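Local coordinates for ABC-type transport system, sugar-family extracellular solute-binding protein (Peptoclostridium difficile 630, PDB 6HNI), which binds tyrosine between its two lobes, probably delivering it to an ABC transporter as a lipoprotein, and has adhesive properties, at residues V188-T193 against V198-S203; Q30-P35 against V220-P225. The protein carries 1 engineered substitution. One frame throughout, in Å; residues are numbered along the deposited sequence.

Contact 1 of 2, residues V188-T193 against V198-S203; sequences VEKGIT and VNQGIS
Lys190 and Ile192, two residues apart on the edge strand 188-192, both turn their side chains to the helix that follows in the chain, and Gly201 of that helix presents its bare backbone to both. The CG of Lys190 stands anti to the backbone N (chi1 -176°), which brings it to 3.8 Å from Gly201 CA; a bend further out then carries the aliphatic chain along the helix surface, with CE also 3.8 Å from Gly201 CA. Glycine suits this place because, with no side chain, it lets the lysine methylenes lie directly on the helix. The long chain meets Gln200 at about a right angle, and Lys190 NZ is 3.7 Å from Gln200 OE1, too long for a hydrogen bond, on the exposed side. Lysine thus lends its carbons to the packing while its charged end stays near the polar edge of the helix.

Ile192, nearer the end of the strand, is buried. Its CG1 sits between the backbone N and the carbonyl carbon (chi1 65°), and from there the CD1 tip meets Val198 CG2 at 3.8 Å. The branched chains meet obliquely in the first turn of the helix, and Met161 of the neighbouring strand 157-163 packs on both of them. Val198 CB points away from strand 188-192; CG2 alone meets Ile192, and the side chain also packs on Ile226 and Val227 of helix 224-233.

The axes of strand and helix run antiparallel at 174°, 9.1 Å apart, joined by the short loop 193-197. Strand 188-192 is hydrogen-bonded through its backbone to strand 157-163, next to it in the parallel sheet. Such a strand leading through a short turn into a helix packed back over the sheet is the beta-alpha unit of the Rossmann-like lobes of periplasmic-binding-protein folds.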
loop_
_atom_site.group_PDB
_atom_site.type_symbol
_atom_site.label_atom_id
_atom_site.label_comp_id
_atom_site.label_asym_id
_atom_site.label_seq_id
_atom_site.Cartn_x
_atom_site.Cartn_y
_atom_site.Cartn_z
ATOM N N VAL A 188 -4.902 20.850 -1.251
ATOM C CA VAL A 188 -4.632 21.263 0.130
ATOM C C VAL A 188 -4.012 20.073 0.874
ATOM O O VAL A 188 -4.647 19.013 0.990
ATOM C CB VAL A 188 -5.930 21.692 0.829
ATOM C CG1 VAL A 188 -5.628 22.123 2.245
ATOM C CG2 VAL A 188 -6.602 22.817 0.066
ATOM N N GLU A 189 -2.773 20.247 1.320
ATOM C CA GLU A 189 -2.017 19.212 2.010
ATOM C C GLU A 189 -2.109 19.308 3.506
ATOM O O GLU A 189 -2.086 20.454 4.053
ATOM C CB GLU A 189 -0.529 19.301 1.696
ATOM C CG GLU A 189 -0.158 19.101 0.277
ATOM C CD GLU A 189 1.328 19.343 0.084
ATOM O OE1 GLU A 189 2.167 18.675 0.736
ATOM O OE2 GLU A 189 1.663 20.222 -0.712
ATOM N N LYS A 190 -2.195 18.159 4.162
ATOM C CA LYS A 190 -2.064 18.102 5.606
ATOM C C LYS A 190 -1.065 17.001 5.957
ATOM O O LYS A 190 -1.393 15.812 6.028
ATOM C CB LYS A 190 -3.418 17.897 6.273
ATOM C CG LYS A 190 -3.411 17.908 7.788
ATOM C CD LYS A 190 -2.963 19.262 8.321
ATOM C CE LYS A 190 -3.103 19.372 9.847
ATOM N NZ LYS A 190 -2.338 20.506 10.436
ATOM N N GLY A 191 0.182 17.405 6.122
ATOM C CA GLY A 191 1.229 16.522 6.550
ATOM C C GLY A 191 1.188 16.276 8.036
ATOM O O GLY A 191 1.173 17.245 8.822
ATOM N N ILE A 192 1.177 14.996 8.421
ATOM C CA ILE A 192 1.248 14.575 9.824
ATOM C C ILE A 192 2.365 13.542 10.023
ATOM O O ILE A 192 2.969 13.079 9.043
ATOM C CB ILE A 192 -0.111 14.009 10.281
ATOM C CG1 ILE A 192 -0.451 12.713 9.497
ATOM C CG2 ILE A 192 -1.213 15.084 10.181
ATOM C CD1 ILE A 192 -1.622 11.968 10.061
ATOM N N THR A 193 2.665 13.204 11.275
ATOM C CA THR A 193 3.681 12.203 11.596
ATOM C C THR A 193 3.245 11.170 12.594
ATOM O O THR A 193 3.970 10.197 12.759
ATOM C CB THR A 193 4.993 12.827 12.123
ATOM O OG1 THR A 193 4.714 13.623 13.259
ATOM C CG2 THR A 193 5.656 13.669 11.075
ATOM N N VAL A 198 -4.342 12.547 13.486
ATOM C CA VAL A 198 -5.344 12.292 12.467
ATOM C C VAL A 198 -6.629 13.112 12.698
ATOM O O VAL A 198 -7.155 13.705 11.742
ATOM C CB VAL A 198 -5.645 10.778 12.366
ATOM C CG1 VAL A 198 -6.880 10.480 11.529
ATOM C CG2 VAL A 198 -4.418 10.068 11.780
ATOM N N ASN A 199 -7.129 13.139 13.940
ATOM C CA ASN A 199 -8.416 13.795 14.220
ATOM C C ASN A 199 -8.383 15.248 13.786
ATOM O O ASN A 199 -9.217 15.700 12.959
ATOM C CB ASN A 199 -8.740 13.676 15.689
ATOM C CG ASN A 199 -10.145 14.174 16.032
ATOM O OD1 ASN A 199 -10.508 15.303 15.671
ATOM N ND2 ASN A 199 -10.956 13.332 16.685
ATOM N N GLN A 200 -7.393 15.980 14.274
ATOM C CA GLN A 200 -7.349 17.419 13.959
ATOM C C GLN A 200 -6.984 17.644 12.474
ATOM O O GLN A 200 -7.406 18.616 11.855
ATOM C CB GLN A 200 -6.351 18.085 14.872
ATOM C CG GLN A 200 -6.395 19.593 14.816
ATOM C CD GLN A 200 -5.600 20.142 13.671
ATOM O OE1 GLN A 200 -4.669 19.486 13.172
ATOM N NE2 GLN A 200 -5.941 21.388 13.254
ATOM N N GLY A 201 -6.228 16.707 11.890
ATOM C CA GLY A 201 -5.867 16.832 10.506
ATOM C C GLY A 201 -7.042 16.757 9.564
ATOM O O GLY A 201 -7.216 17.634 8.721
ATOM N N ILE A 202 -7.851 15.699 9.670
ATOM C CA ILE A 202 -9.050 15.620 8.845
ATOM C C ILE A 202 -10.047 16.748 9.198
ATOM O O ILE A 202 -10.634 17.345 8.311
ATOM C CB ILE A 202 -9.705 14.214 8.800
ATOM C CG1 ILE A 202 -10.875 14.093 7.824
ATOM C CG2 ILE A 202 -10.152 13.750 10.166
ATOM C CD1 ILE A 202 -10.558 14.408 6.370
ATOM N N SER A 203 -10.180 17.046 10.474
ATOM C CA SER A 203 -11.115 18.082 10.907
ATOM C C SER A 203 -10.769 19.439 10.305
ATOM O O SER A 203 -11.675 20.196 9.922
ATOM C CB SER A 203 -11.146 18.125 12.419
ATOM O OG SER A 203 -11.602 16.916 12.971
#

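Contact 2 of 2, residues Q30-P35 against V220-P225; sequences QLVEHP and VASSMP. With TYR (tyrosine), chain B; EDO (1,2-ethanediol), chain E.
The contact of His34 with Ala221 is a small, mixed van der Waals and CH-pi contact between the two lobes, in the wall of the tyrosine pocket, joining the loop after strand 24-30 to the region of helix 218-221. Ala221 CB lies over one face of the imidazole, 4.0 Å from its centroid and 5° off the normal. Alanine suits the place because its small methyl can lie on the imidazole and still touch the ligand, with CB 3.7 Å from the bound tyrosine OH. His34 CE1 lies 3.5 Å from CE1 of that tyrosine. With chi1 at 68°, the ring is directed across to helix 218-221, where NE2 bonds to Asn218 OD1; this second link probably fixes the ring's rotation.

Beside it, in one of two Ser222 conformers, Val32 CG1 comes within 3.7 Å of Ser222 OG, which bonds to Asn218 O. Within the loop, Gln30 NE2 bonds to Val32 O with a nearly straight N-H (171°), from above the carbonyl plane, and also to Asp38 OD1. His34 sits at the N-cap position of helix 35-50, whose Leu37 touches Val32, while Ala221 lies in helix 218-221 and helix 224-233 follows close behind.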
loop_
_atom_site.group_PDB
_atom_site.type_symbol
_atom_site.label_atom_id
_atom_site.label_comp_id
_atom_site.label_asym_id
_atom_site.label_seq_id
_atom_site.Cartn_x
_atom_site.Cartn_y
_atom_site.Cartn_z
ATOM N N GLN A 30 6.229 -7.549 8.396
ATOM C CA GLN A 30 5.076 -6.761 7.968
ATOM C C GLN A 30 4.897 -5.546 8.917
ATOM O O GLN A 30 4.962 -5.707 10.116
ATOM C CB GLN A 30 3.819 -7.619 8.003
ATOM C CG GLN A 30 2.576 -6.957 7.461
ATOM C CD GLN A 30 1.350 -7.853 7.413
ATOM O OE1 GLN A 30 1.463 -9.064 7.098
ATOM N NE2 GLN A 30 0.163 -7.287 7.620
ATOM N N LEU A 31 4.686 -4.362 8.348
ATOM C CA LEU A 31 4.606 -3.164 9.218
ATOM C C LEU A 31 3.469 -3.207 10.249
ATOM O O LEU A 31 3.677 -2.892 11.435
ATOM C CB LEU A 31 4.498 -1.951 8.315
ATOM C CG LEU A 31 4.249 -0.601 9.022
ATOM C CD1 LEU A 31 5.431 -0.310 9.903
ATOM C CD2 LEU A 31 4.029 0.420 7.936
ATOM N N VAL A 32 2.282 -3.564 9.776
ATOM C CA VAL A 32 1.051 -3.478 10.549
ATOM C C VAL A 32 -0.022 -4.310 9.834
ATOM O O VAL A 32 0.079 -4.511 8.647
ATOM C CB VAL A 32 0.615 -1.982 10.722
ATOM C CG1 VAL A 32 0.208 -1.384 9.396
ATOM C CG2 VAL A 32 -0.482 -1.832 11.795
ATOM N N GLU A 33 -1.069 -4.719 10.531
ATOM C CA GLU A 33 -2.301 -5.198 9.888
ATOM C C GLU A 33 -3.130 -4.027 9.333
ATOM O O GLU A 33 -3.770 -3.227 10.086
ATOM C CB GLU A 33 -3.148 -5.985 10.871
ATOM C CG GLU A 33 -2.511 -7.246 11.412
ATOM C CD GLU A 33 -3.305 -7.858 12.552
ATOM O OE1 GLU A 33 -4.426 -7.397 12.807
ATOM O OE2 GLU A 33 -2.813 -8.811 13.188
ATOM N N HIS A 34 -3.099 -3.861 8.030
ATOM C CA HIS A 34 -4.139 -3.127 7.286
ATOM C C HIS A 34 -4.441 -3.982 6.031
ATOM O O HIS A 34 -3.607 -4.830 5.676
ATOM C CB HIS A 34 -3.876 -1.627 7.032
ATOM C CG HIS A 34 -2.755 -1.253 6.094
ATOM N ND1 HIS A 34 -2.882 -1.282 4.719
ATOM C CD2 HIS A 34 -1.559 -0.652 6.342
ATOM C CE1 HIS A 34 -1.781 -0.778 4.177
ATOM N NE2 HIS A 34 -0.973 -0.357 5.139
ATOM N N PRO A 35 -5.617 -3.828 5.408
ATOM C CA PRO A 35 -6.040 -4.878 4.472
ATOM C C PRO A 35 -5.088 -5.202 3.357
ATOM O O PRO A 35 -4.872 -6.401 3.030
ATOM C CB PRO A 35 -7.393 -4.389 3.956
ATOM C CG PRO A 35 -7.948 -3.618 5.139
ATOM C CD PRO A 35 -6.747 -2.943 5.742
ATOM N N VAL A 220 -2.211 6.707 7.369
ATOM C CA VAL A 220 -3.620 7.050 7.094
ATOM C C VAL A 220 -4.477 5.802 6.840
ATOM O O VAL A 220 -5.589 5.685 7.343
ATOM C CB VAL A 220 -3.724 8.088 5.981
ATOM C CG1 VAL A 220 -5.178 8.424 5.704
ATOM C CG2 VAL A 220 -3.016 9.380 6.408
ATOM N N ALA A 221 -3.920 4.826 6.107
ATOM C CA ALA A 221 -4.652 3.573 5.883
ATOM C C ALA A 221 -4.984 2.866 7.190
ATOM O O ALA A 221 -6.000 2.195 7.265
ATOM C CB ALA A 221 -3.838 2.662 4.950
ATOM N N SER A 222 -4.129 2.986 8.200
ATOM C CA SER A 222 -4.357 2.388 9.521
ATOM C C SER A 222 -5.359 3.104 10.410
ATOM O O SER A 222 -5.793 2.554 11.448
ATOM C CB SER A 222 -3.058 2.376 10.274
ATOM O OG SER A 222 -2.169 1.499 9.619
ATOM N N SER A 223 -5.694 4.343 10.017
ATOM C CA SER A 223 -6.675 5.180 10.716
ATOM C C SER A 223 -7.875 5.498 9.886
ATOM O O SER A 223 -8.638 6.465 10.205
ATOM C CB SER A 223 -5.988 6.454 11.177
ATOM O OG SER A 223 -5.248 6.196 12.346
ATOM N N MET A 224 -8.167 4.703 8.883
ATOM C CA MET A 224 -9.263 4.999 7.954
ATOM C C MET A 224 -10.642 5.093 8.590
ATOM O O MET A 224 -11.422 5.949 8.226
ATOM C CB MET A 224 -9.296 4.020 6.767
ATOM C CG MET A 224 -8.520 4.554 5.583
ATOM S SD MET A 224 -9.030 6.190 4.933
ATOM C CE MET A 224 -10.823 6.096 5.034
ATOM N N PRO A 225 -10.949 4.211 9.560
ATOM C CA PRO A 225 -12.290 4.346 10.160
ATOM C C PRO A 225 -12.554 5.727 10.794
ATOM O O PRO A 225 -13.698 6.200 10.722
ATOM C CB PRO A 225 -12.325 3.214 11.174
ATOM C CG PRO A 225 -11.390 2.174 10.559
ATOM C CD PRO A 225 -10.265 2.982 9.995
HETATM N N TYR B . 2.454 1.692 -0.660
HETATM C CA TYR B . 2.750 1.570 0.779
HETATM C C TYR B . 4.255 1.523 0.986
HETATM O O TYR B . 4.679 1.265 2.106
HETATM C CB TYR B . 1.950 0.442 1.461
HETATM C CG TYR B . 0.479 0.699 1.467
HETATM C CD1 TYR B . -0.044 1.774 2.245
HETATM C CD2 TYR B . -0.416 0.004 0.710
HETATM C CE1 TYR B . -1.380 2.073 2.196
HETATM C CE2 TYR B . -1.762 0.291 0.653
HETATM C CZ TYR B . -2.262 1.371 1.420
HETATM O OH TYR B . -3.606 1.682 1.370
HETATM O OXT TYR B . 5.005 1.832 0.083
HETATM C C1 EDO E . -2.109 -4.227 14.452
HETATM O O1 EDO E . -1.224 -4.852 13.471
HETATM C C2 EDO E . -1.572 -2.906 15.020
HETATM O O2 EDO E . -1.367 -2.918 16.434
#

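Contact 1 belongs to the interior architecture of one lobe, where strand and helix adjacent in sequence pack through aliphatic carbons, with a polar pair on the exposed side. Contact 2 joins segments far apart in the chain and lying in different lobes; it is only partly buried, and an aromatic face, serine hydroxyl and bound tyrosine take the place of plain methyl packing. Neither has a hydrogen bond directly between its two segments. Their centres are 16 Å apart, yet the two touch: Val198 CG2 packs 4.0 Å from Ser223 CB. Helix 224-233, which Val198 also meets, follows directly on the 220-223 region that contributes Ala221 to the pocket.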